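Local coordinates for Glyoxalase/bleomycin resistance protein/dioxygenase (Catenulispora acidiphila, PDB 4G6X), which belongs to the glyoxalase/bleomycin resistance/dioxygenase (vicinal oxygen chelate) superfamily and possibly acts as a dioxygenase, at residues E41-T45 with G46-F50; E80-H84 with A85-P89; T128-P132 with V133-I137. All coordinates share one frame; numbering follows the deposited sequence.

Interaction 1: residues E41-T45 with G46-F50; sequences ESFYT and GKLGF
Phe43, Tyr44 and Thr45 meet Lys47, Leu48 and Phe50 where helix 37-46 ends and the chain swings toward strand 51-58, within the first beta-alpha-beta-beta-beta module of the vicinal oxygen chelate fold. The example illustrates how a helix can be unwound by degrees. Phe43 O takes both the regular bond from Lys47 N and a wider one from Leu48 N, the latter 3.1 Å long and nearly along the C=O axis. Gly49 then leaves helical geometry with a positive phi of 90°, a conformation suited to glycine, and the turn closes as Phe50 N donates to Tyr44 O at 3.1 Å.

The side chains follow this winding. With CG anti to the backbone N (chi1 -172°), the Phe43 ring lies beside the helix end. Lys47 CB sits over one face, 4.2 Å from the ring centroid, and Leu48 CG approaches CE2 of the same ring obliquely. Beyond the ring, the bent Lys47 chain carries NZ to two waters; one is shared with Ser42 OG, the other with Ser42 O.

Tyr44 and Leu48 run side by side, so Leu48 CD1 covers a face of the tyrosine ring, 4.1 Å from its centroid, while Phe50 CD2 comes in at the ring edge. Farther out, Tyr44 OH is hydrogen-bonded to Asp140, and Met25 of the second subunit packs on Leu48 and Phe50.

Thr45 makes contacts in both directions along the chain. Forward, a water donates to Thr45 O and Phe50 O, and Thr45 CA makes a CH...O contact with Phe50 O. Its hydroxyl is turned back along the helix: Thr45 OG1 donates to Glu41 O at 2.6 Å, reaching that oxygen from the face opposite Thr45 N.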
ATOM      1  N   GLU A  41     -16.568   3.583  -1.703  1.00 29.32           N
ATOM      2  CA  GLU A  41     -17.205   2.255  -1.625  1.00 27.36           C
ATOM      3  C   GLU A  41     -17.922   1.933  -2.939  1.00 29.97           C
ATOM      4  O   GLU A  41     -17.759   0.838  -3.509  1.00 32.36           O
ATOM      5  CB  GLU A  41     -18.192   2.166  -0.481  1.00 29.79           C
ATOM      6  CG  GLU A  41     -18.744   0.746  -0.402  1.00 34.40           C
ATOM      7  CD  GLU A  41     -19.723   0.512   0.721  1.00 45.46           C
ATOM      8  OE1 GLU A  41     -19.972   1.419   1.521  1.00 43.14           O
ATOM      9  OE2 GLU A  41     -20.272  -0.610   0.769  1.00 48.58           O
ATOM     10  N   SER A  42     -18.722   2.895  -3.386  1.00 28.07           N
ATOM     11  CA  SER A  42     -19.491   2.770  -4.637  1.00 33.20           C
ATOM     12  C   SER A  42     -18.593   2.517  -5.841  1.00 32.03           C
ATOM     13  O   SER A  42     -18.920   1.724  -6.709  1.00 31.04           O
ATOM     14  CB  SER A  42     -20.278   4.079  -4.896  1.00 34.10           C
ATOM     15  OG  SER A  42     -20.861   4.088  -6.205  1.00 38.48           O
ATOM     16  N   PHE A  43     -17.504   3.276  -5.978  1.00 28.29           N
ATOM     17  CA  PHE A  43     -16.587   3.115  -7.093  1.00 27.60           C
ATOM     18  C   PHE A  43     -15.756   1.823  -7.087  1.00 27.45           C
ATOM     19  O   PHE A  43     -15.661   1.104  -8.080  1.00 30.70           O
ATOM     20  CB  PHE A  43     -15.607   4.306  -7.180  1.00 28.74           C
ATOM     21  CG  PHE A  43     -14.773   4.263  -8.419  1.00 26.83           C
ATOM     22  CD1 PHE A  43     -15.257   4.833  -9.603  1.00 28.24           C
ATOM     23  CD2 PHE A  43     -13.505   3.655  -8.448  1.00 26.59           C
ATOM     24  CE1 PHE A  43     -14.490   4.762 -10.760  1.00 30.58           C
ATOM     25  CE2 PHE A  43     -12.759   3.609  -9.604  1.00 26.87           C
ATOM     26  CZ  PHE A  43     -13.238   4.189 -10.750  1.00 29.26           C
ATOM     27  N   TYR A  44     -15.156   1.531  -5.931  1.00 26.81           N
ATOM     28  CA  TYR A  44     -14.235   0.429  -5.831  1.00 25.99           C
ATOM     29  C   TYR A  44     -14.973  -0.885  -5.930  1.00 29.37           C
ATOM     30  O   TYR A  44     -14.426  -1.801  -6.499  1.00 30.89           O
ATOM     31  CB  TYR A  44     -13.394   0.464  -4.548  1.00 26.67           C
ATOM     32  CG  TYR A  44     -12.178   1.420  -4.725  1.00 26.83           C
ATOM     33  CD1 TYR A  44     -12.302   2.804  -4.755  1.00 28.88           C
ATOM     34  CD2 TYR A  44     -10.930   0.903  -4.989  1.00 26.94           C
ATOM     35  CE1 TYR A  44     -11.189   3.625  -5.018  1.00 27.32           C
ATOM     36  CE2 TYR A  44      -9.836   1.678  -5.239  1.00 27.04           C
ATOM     37  CZ  TYR A  44      -9.945   3.081  -5.228  1.00 25.84           C
ATOM     38  OH  TYR A  44      -8.847   3.877  -5.480  1.00 29.66           O
ATOM     39  N   THR A  45     -16.168  -0.953  -5.361  1.00 30.34           N
ATOM     40  CA  THR A  45     -17.007  -2.159  -5.491  1.00 32.51           C
ATOM     41  C   THR A  45     -17.821  -2.188  -6.774  1.00 38.95           C
ATOM     42  O   THR A  45     -17.788  -3.193  -7.511  1.00 41.65           O
ATOM     43  CB  THR A  45     -17.924  -2.353  -4.272  1.00 32.43           C
ATOM     44  OG1 THR A  45     -18.936  -1.338  -4.295  1.00 33.61           O
ATOM     45  CG2 THR A  45     -17.148  -2.365  -3.014  1.00 33.90           C
ATOM     46  N   GLY A  46     -18.509  -1.094  -7.086  1.00 36.12           N
ATOM     47  CA  GLY A  46     -19.439  -1.065  -8.210  1.00 40.28           C
ATOM     48  C   GLY A  46     -18.814  -1.060  -9.581  1.00 37.08           C
ATOM     49  O   GLY A  46     -19.350  -1.644 -10.555  1.00 40.15           O
ATOM     50  N   LYS A  47     -17.684  -0.399  -9.701  1.00 32.59           N
ATOM     51  CA  LYS A  47     -16.951  -0.305 -10.966  1.00 33.41           C
ATOM     52  C   LYS A  47     -15.781  -1.278 -11.001  1.00 36.99           C
ATOM     53  O   LYS A  47     -15.758  -2.188 -11.840  1.00 37.90           O
ATOM     54  CB  LYS A  47     -16.427   1.143 -11.209  1.00 34.11           C
ATOM     55  CG  LYS A  47     -17.337   2.023 -12.013  1.00 44.21           C
ATOM     56  CD  LYS A  47     -18.353   2.673 -11.147  1.00 41.73           C
ATOM     57  CE  LYS A  47     -19.066   3.797 -11.926  1.00 39.93           C
ATOM     58  NZ  LYS A  47     -20.062   4.354 -10.997  1.00 39.09           N
ATOM     59  N   LEU A  48     -14.853  -1.185 -10.050  1.00 31.69           N
ATOM     60  CA  LEU A  48     -13.635  -1.960 -10.109  1.00 31.33           C
ATOM     61  C   LEU A  48     -13.842  -3.453  -9.765  1.00 32.34           C
ATOM     62  O   LEU A  48     -13.017  -4.286 -10.132  1.00 37.73           O
ATOM     63  CB  LEU A  48     -12.587  -1.381  -9.170  1.00 32.14           C
ATOM     64  CG  LEU A  48     -12.195   0.061  -9.536  1.00 32.21           C
ATOM     65  CD1 LEU A  48     -10.968   0.456  -8.650  1.00 31.97           C
ATOM     66  CD2 LEU A  48     -11.885   0.306 -11.004  1.00 36.50           C
ATOM     67  N   GLY A  49     -14.918  -3.771  -9.067  1.00 33.27           N
ATOM     68  CA  GLY A  49     -15.257  -5.154  -8.741  1.00 35.54           C
ATOM     69  C   GLY A  49     -14.722  -5.728  -7.445  1.00 32.95           C
ATOM     70  O   GLY A  49     -14.849  -6.954  -7.185  1.00 31.97           O
ATOM     71  N   PHE A  50     -14.104  -4.901  -6.621  1.00 31.26           N
ATOM     72  CA  PHE A  50     -13.779  -5.336  -5.272  1.00 30.16           C
ATOM     73  C   PHE A  50     -15.017  -5.629  -4.408  1.00 30.47           C
ATOM     74  O   PHE A  50     -16.128  -5.160  -4.668  1.00 33.35           O
ATOM     75  CB  PHE A  50     -12.857  -4.342  -4.541  1.00 31.05           C
ATOM     76  CG  PHE A  50     -11.504  -4.135  -5.195  1.00 32.24           C
ATOM     77  CD1 PHE A  50     -10.490  -5.083  -5.071  1.00 35.68           C
ATOM     78  CD2 PHE A  50     -11.241  -2.990  -5.906  1.00 34.31           C
ATOM     79  CE1 PHE A  50      -9.248  -4.880  -5.651  1.00 36.67           C
ATOM     80  CE2 PHE A  50      -9.993  -2.762  -6.467  1.00 31.75           C
ATOM     81  CZ  PHE A  50      -8.987  -3.696  -6.328  1.00 32.94           C
TER
HETATM   82  O   HOH W   1     -19.182   5.088  -8.219  1.00 39.94           O
HETATM   83  O   HOH W   2     -20.946   2.063  -8.887  1.00 53.86           O
HETATM   84  O   HOH W   3     -18.327  -5.814  -5.845  0.50 33.54           O

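Interaction 2: residues E80-H84 with A85-P89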
ATOM      1  N   GLU A  80      -9.261   4.881   3.028  1.00 27.03           N
ATOM      2  CA  GLU A  80      -9.249   5.719   4.240  1.00 26.22           C
ATOM      3  C   GLU A  80      -9.420   7.197   3.993  1.00 27.26           C
ATOM      4  O   GLU A  80      -9.091   7.662   2.902  1.00 26.49           O
ATOM      5  CB  GLU A  80      -8.052   5.447   5.130  1.00 39.08           C
ATOM      6  CG  GLU A  80      -6.785   5.920   4.613  1.00 37.04           C
ATOM      7  CD  GLU A  80      -5.585   5.668   5.566  1.00 35.29           C
ATOM      8  OE1 GLU A  80      -5.452   6.212   6.688  1.00 39.88           O
ATOM      9  OE2 GLU A  80      -4.728   4.923   5.099  1.00 34.60           O
ATOM     10  N   PRO A  81      -9.984   7.906   4.982  1.00 29.28           N
ATOM     11  CA  PRO A  81     -10.265   9.328   4.788  1.00 29.94           C
ATOM     12  C   PRO A  81      -9.012  10.147   4.546  1.00 28.60           C
ATOM     13  O   PRO A  81      -7.897   9.787   4.965  1.00 30.58           O
ATOM     14  CB  PRO A  81     -10.948   9.760   6.097  1.00 35.62           C
ATOM     15  CG  PRO A  81     -11.417   8.510   6.730  1.00 38.36           C
ATOM     16  CD  PRO A  81     -10.471   7.425   6.289  1.00 35.07           C
ATOM     17  N   SER A  82      -9.201  11.279   3.881  1.00 28.71           N
ATOM     18  CA  SER A  82      -8.105  12.212   3.531  1.00 27.82           C
ATOM     19  C   SER A  82      -8.142  13.462   4.389  1.00 33.02           C
ATOM     20  O   SER A  82      -7.755  14.508   3.907  1.00 32.15           O
ATOM     21  CB  SER A  82      -8.214  12.606   2.037  1.00 26.93           C
ATOM     22  OG  SER A  82      -8.134  11.417   1.202  1.00 27.94           O
ATOM     23  N   SER A  83      -8.570  13.362   5.639  1.00 32.00           N
ATOM     24  CA  SER A  83      -8.814  14.558   6.448  1.00 35.24           C
ATOM     25  C   SER A  83      -7.553  15.099   7.074  1.00 35.05           C
ATOM     26  O   SER A  83      -7.528  16.305   7.378  1.00 34.14           O
ATOM     27  CB  SER A  83      -9.846  14.295   7.544  1.00 42.66           C
ATOM     28  OG  SER A  83      -9.518  13.076   8.153  1.00 44.62           O
ATOM     29  N   HIS A  84      -6.502  14.304   7.223  1.00 33.99           N
ATOM     30  CA  HIS A  84      -5.232  14.826   7.710  1.00 32.14           C
ATOM     31  C   HIS A  84      -4.699  15.884   6.801  1.00 31.82           C
ATOM     32  O   HIS A  84      -4.707  15.714   5.614  1.00 28.80           O
ATOM     33  CB  HIS A  84      -4.205  13.735   7.887  1.00 31.55           C
ATOM     34  CG  HIS A  84      -2.924  14.207   8.523  1.00 32.87           C
ATOM     35  ND1 HIS A  84      -1.995  14.854   7.856  1.00 43.10           N
ATOM     36  CD2 HIS A  84      -2.471  14.118   9.814  1.00 31.90           C
ATOM     37  CE1 HIS A  84      -0.996  15.153   8.663  1.00 31.28           C
ATOM     38  NE2 HIS A  84      -1.291  14.715   9.858  1.00 39.09           N
ATOM     39  N   ALA A  85      -4.223  16.997   7.350  1.00 29.32           N
ATOM     40  CA  ALA A  85      -3.846  18.182   6.542  1.00 31.96           C
ATOM     41  C   ALA A  85      -2.807  17.944   5.450  1.00 33.01           C
ATOM     42  O   ALA A  85      -2.843  18.575   4.402  1.00 33.94           O
ATOM     43  CB  ALA A  85      -3.368  19.320   7.483  1.00 38.05           C
ATOM     44  N   ALA A  86      -1.932  16.950   5.635  1.00 31.88           N
ATOM     45  CA  ALA A  86      -0.899  16.678   4.642  1.00 30.68           C
ATOM     46  C   ALA A  86      -1.311  15.791   3.464  1.00 27.79           C
ATOM     47  O   ALA A  86      -0.630  15.742   2.457  1.00 28.55           O
ATOM     48  CB  ALA A  86       0.302  16.058   5.344  1.00 35.67           C
ATOM     49  N   VAL A  87      -2.455  15.151   3.603  1.00 28.86           N
ATOM     50  CA  VAL A  87      -2.905  14.156   2.625  1.00 24.80           C
ATOM     51  C   VAL A  87      -3.317  14.754   1.282  1.00 25.22           C
ATOM     52  O   VAL A  87      -2.773  14.375   0.255  1.00 27.71           O
ATOM     53  CB  VAL A  87      -3.990  13.236   3.217  1.00 26.87           C
ATOM     54  CG1 VAL A  87      -4.538  12.329   2.133  1.00 28.26           C
ATOM     55  CG2 VAL A  87      -3.381  12.345   4.297  1.00 27.93           C
ATOM     56  N   THR A  88      -4.257  15.667   1.294  1.00 25.50           N
ATOM     57  CA  THR A  88      -4.772  16.138  -0.008  1.00 27.72           C
ATOM     58  C   THR A  88      -3.674  16.831  -0.853  1.00 28.83           C
ATOM     59  O   THR A  88      -3.571  16.635  -2.045  1.00 28.78           O
ATOM     60  CB  THR A  88      -6.056  16.943   0.207  1.00 31.91           C
ATOM     61  OG1 THR A  88      -7.067  16.035   0.674  1.00 29.09           O
ATOM     62  CG2 THR A  88      -6.509  17.564  -1.124  1.00 32.34           C
ATOM     63  N   PRO A  89      -2.810  17.655  -0.218  1.00 29.39           N
ATOM     64  CA  PRO A  89      -1.705  18.228  -1.009  1.00 31.54           C
ATOM     65  C   PRO A  89      -0.806  17.208  -1.682  1.00 29.77           C
ATOM     66  O   PRO A  89      -0.381  17.386  -2.827  1.00 27.39           O
ATOM     67  CB  PRO A  89      -0.916  19.067   0.030  1.00 33.03           C
ATOM     68  CG  PRO A  89      -1.919  19.386   1.099  1.00 35.97           C
ATOM     69  CD  PRO A  89      -2.865  18.199   1.162  1.00 30.79           C
TER
HETATM   70  O   HOH W   4      -5.897  16.834   3.379  1.00 31.87           O
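His84 O is gripped from two directions: Val87 N donates to it over 3.1 Å, from above the carbonyl plane, and a water donates to it as well. The same water gives its other hydrogen to Ser82 O and accepts from Thr88 N, 2.9 Å from its oxygen. One solvent molecule thus satisfies an amide of the helix's first turn and ties it to two carbonyls of the incoming loop.

The imidazole makes a second link. CG stands anti to the backbone N (chi1 -174°), beside the carbonyl carbon, and the ring's rotation about CB-CG (chi2 -79°) presents ND1 to Ala86 N, from which it accepts at 3.1 Å. The donor lies 25° out of the ring plane. With ND1 accepting, the ring proton would be expected on NE2, consistent with the hydrogen bond between NE2 and Asp97 of the second subunit. The methyl of Ala86 lies close to the ring plane, off its ND1 and CE1 side, with CB 3.6 Å from His84 ND1.

Apolar contacts close the inner side of the bend. Val87 points back at the loop, its CG1 3.7 Å from Ser82 CB and its CG2 against His84 CB. Phe33 of strand 29-34 and Phe90 of the second subunit also pack on Val87.

The chain thereby passes from strand 76-81 into helix 87-96 through a side-chain cap at the helix N terminus, made here by a histidine that also reaches across the dimer interface.

Interaction 3: residues T128-P132 with V133-I137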
ATOM      1  N   THR A 128      -0.838   0.579 -22.522  1.00 48.90           N
ATOM      2  CA  THR A 128       0.374   0.928 -23.236  1.00 53.10           C
ATOM      3  C   THR A 128       1.466  -0.047 -22.883  1.00 53.35           C
ATOM      4  O   THR A 128       1.720  -0.335 -21.695  1.00 47.16           O
ATOM      5  CB  THR A 128       0.823   2.346 -22.866  1.00 52.96           C
ATOM      6  OG1 THR A 128      -0.205   3.257 -23.222  1.00 53.79           O
ATOM      7  CG2 THR A 128       2.096   2.745 -23.607  1.00 59.05           C
ATOM      8  N   ASP A 129       2.139  -0.536 -23.920  1.00 55.40           N
ATOM      9  CA  ASP A 129       3.184  -1.526 -23.750  1.00 63.52           C
ATOM     10  C   ASP A 129       4.418  -0.823 -23.153  1.00 63.41           C
ATOM     11  O   ASP A 129       4.939   0.119 -23.742  1.00 63.90           O
ATOM     12  CB  ASP A 129       3.478  -2.171 -25.107  1.00 66.43           C
ATOM     13  CG  ASP A 129       3.926  -3.595 -24.991  1.00 75.91           C
ATOM     14  OD1 ASP A 129       3.692  -4.349 -25.967  1.00 81.25           O
ATOM     15  OD2 ASP A 129       4.528  -3.948 -23.953  1.00 72.70           O
HETATM   16  N   MSE A 130       4.856  -1.249 -21.965  1.00 64.38           N
HETATM   17  CA  MSE A 130       6.014  -0.622 -21.298  1.00 66.82           C
HETATM   18  C   MSE A 130       7.203  -1.570 -21.258  1.00 72.96           C
HETATM   19  O   MSE A 130       8.143  -1.345 -20.502  1.00 82.16           O
HETATM   20  CB  MSE A 130       5.673  -0.152 -19.872  1.00 66.16           C
HETATM   21  CG  MSE A 130       4.399   0.707 -19.751  1.00 73.30           C
HETATM   22 SE   MSE A 130       4.722   2.582 -20.298  1.00 88.47          SE
HETATM   23  CE  MSE A 130       3.141   3.514 -19.612  1.00 78.81           C
ATOM     24  N   GLY A 131       7.193  -2.629 -22.068  1.00 69.11           N
ATOM     25  CA  GLY A 131       8.284  -3.587 -22.049  1.00 67.77           C
ATOM     26  C   GLY A 131       7.864  -4.826 -21.296  1.00 66.92           C
ATOM     27  O   GLY A 131       7.129  -5.648 -21.843  1.00 65.51           O
ATOM     28  N   PRO A 132       8.304  -4.962 -20.030  1.00 65.11           N
ATOM     29  CA  PRO A 132       7.931  -6.127 -19.220  1.00 63.69           C
ATOM     30  C   PRO A 132       6.466  -6.124 -18.795  1.00 62.88           C
ATOM     31  O   PRO A 132       5.930  -7.183 -18.465  1.00 57.08           O
ATOM     32  CB  PRO A 132       8.809  -5.979 -17.976  1.00 63.46           C
ATOM     33  CG  PRO A 132       8.961  -4.505 -17.818  1.00 65.32           C
ATOM     34  CD  PRO A 132       8.947  -3.917 -19.207  1.00 64.73           C
ATOM     35  N   VAL A 133       5.833  -4.945 -18.773  1.00 59.16           N
ATOM     36  CA  VAL A 133       4.408  -4.840 -18.409  1.00 58.53           C
ATOM     37  C   VAL A 133       3.696  -3.946 -19.379  1.00 50.29           C
ATOM     38  O   VAL A 133       4.310  -3.075 -19.996  1.00 56.19           O
ATOM     39  CB  VAL A 133       4.174  -4.252 -17.005  1.00 58.31           C
ATOM     40  CG1 VAL A 133       4.381  -5.323 -15.942  1.00 62.23           C
ATOM     41  CG2 VAL A 133       5.067  -3.033 -16.782  1.00 57.73           C
ATOM     42  N   VAL A 134       2.403  -4.208 -19.512  1.00 45.81           N
ATOM     43  CA  VAL A 134       1.456  -3.324 -20.193  1.00 45.16           C
ATOM     44  C   VAL A 134       0.665  -2.647 -19.087  1.00 44.72           C
ATOM     45  O   VAL A 134       0.233  -3.324 -18.163  1.00 41.39           O
ATOM     46  CB  VAL A 134       0.496  -4.106 -21.095  1.00 48.15           C
ATOM     47  CG1 VAL A 134      -0.429  -3.160 -21.845  1.00 48.25           C
ATOM     48  CG2 VAL A 134       1.304  -4.971 -22.062  1.00 54.49           C
ATOM     49  N   THR A 135       0.526  -1.327 -19.166  1.00 41.33           N
ATOM     50  CA  THR A 135      -0.128  -0.567 -18.079  1.00 41.36           C
ATOM     51  C   THR A 135      -1.238   0.324 -18.635  1.00 40.77           C
ATOM     52  O   THR A 135      -1.264   0.665 -19.822  1.00 40.56           O
ATOM     53  CB  THR A 135       0.850   0.348 -17.304  1.00 39.84           C
ATOM     54  OG1 THR A 135       1.320   1.417 -18.144  1.00 45.41           O
ATOM     55  CG2 THR A 135       1.989  -0.409 -16.760  1.00 42.92           C
ATOM     56  N   ALA A 136      -2.167   0.687 -17.748  1.00 36.79           N
ATOM     57  CA  ALA A 136      -3.192   1.707 -18.005  1.00 35.83           C
ATOM     58  C   ALA A 136      -3.402   2.492 -16.714  1.00 34.35           C
ATOM     59  O   ALA A 136      -3.155   1.971 -15.627  1.00 33.49           O
ATOM     60  CB  ALA A 136      -4.516   1.101 -18.461  1.00 43.07           C
ATOM     61  N   ILE A 137      -3.883   3.722 -16.834  1.00 33.56           N
ATOM     62  CA  ILE A 137      -4.089   4.557 -15.645  1.00 31.52           C
ATOM     63  C   ILE A 137      -5.498   5.141 -15.672  1.00 31.47           C
ATOM     64  O   ILE A 137      -5.928   5.706 -16.690  1.00 32.74           O
ATOM     65  CB  ILE A 137      -3.042   5.654 -15.552  1.00 34.07           C
ATOM     66  CG1 ILE A 137      -1.663   5.018 -15.419  1.00 39.96           C
ATOM     67  CG2 ILE A 137      -3.335   6.584 -14.355  1.00 33.28           C
ATOM     68  CD1 ILE A 137      -0.543   6.009 -15.411  1.00 46.03           C
TER
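Thr128 and Thr135 face each other as the antiparallel hydrogen-bonded pair of a beta hairpin, formed by strands 123-129 and 134-139 of the second four-stranded sheet. Three backbone bonds hold it. Thr128 N donates to Thr135 O at 2.7 Å, and Thr135 N returns the bond to Thr128 O. Nearer the turn, Met130 N donates to Val133 O at 2.7 Å, lying in the carbonyl plane. Between these bonds Asp129 and Val134 form a non-hydrogen-bonded pair, where Val134 CA adds a CH...O contact to Thr128 O. The chain reverses through Gly131, whose positive phi of 103° is one that glycine tolerates readily.

Van der Waals contacts differ on the two faces. On the face carrying Asp129 and Val134, these side chains cross obliquely, with Val134 CG2 3.9 Å from Asp129 OD2. Val134 CG1, anti to its amide nitrogen, lies instead against Thr128 O at 3.6 Å. Ile109 of helix 109-118 also packs on Val134.

The opposite face carries Thr128 and Thr135, and here the selenomethionine at Met130 reaches back along the hairpin. A bend at chi2 (-79°) turns its chain across Thr135 at about a right angle. Thr135 OG1 is hydrogen-bonded to Gln125, and beside that polar atom the packing is close: Met130 CG lies 3.5 Å and the terminal methyl CE 3.1 Å from Thr135 OG1.

Overall arrangement
From the N terminus the three contacts come in series, none nesting within or crossing another, and each closes a short local bend. Interaction 1 turns helix 37-46 toward strand 51-58 in the first sheet. Interaction 2 leads from that sheet's strand 76-81 into helix 87-96, the element preceding strand 102-106 of the second sheet. Interaction 3 closes the hairpin of strands 123-129 and 134-139 in that second sheet. They do not touch: the centres of interactions 2 and 3 are about 30 Å apart, those of interactions 1 and 2 about 21 Å. Interactions 1 and 2 both meet the second subunit; interaction 3 does not.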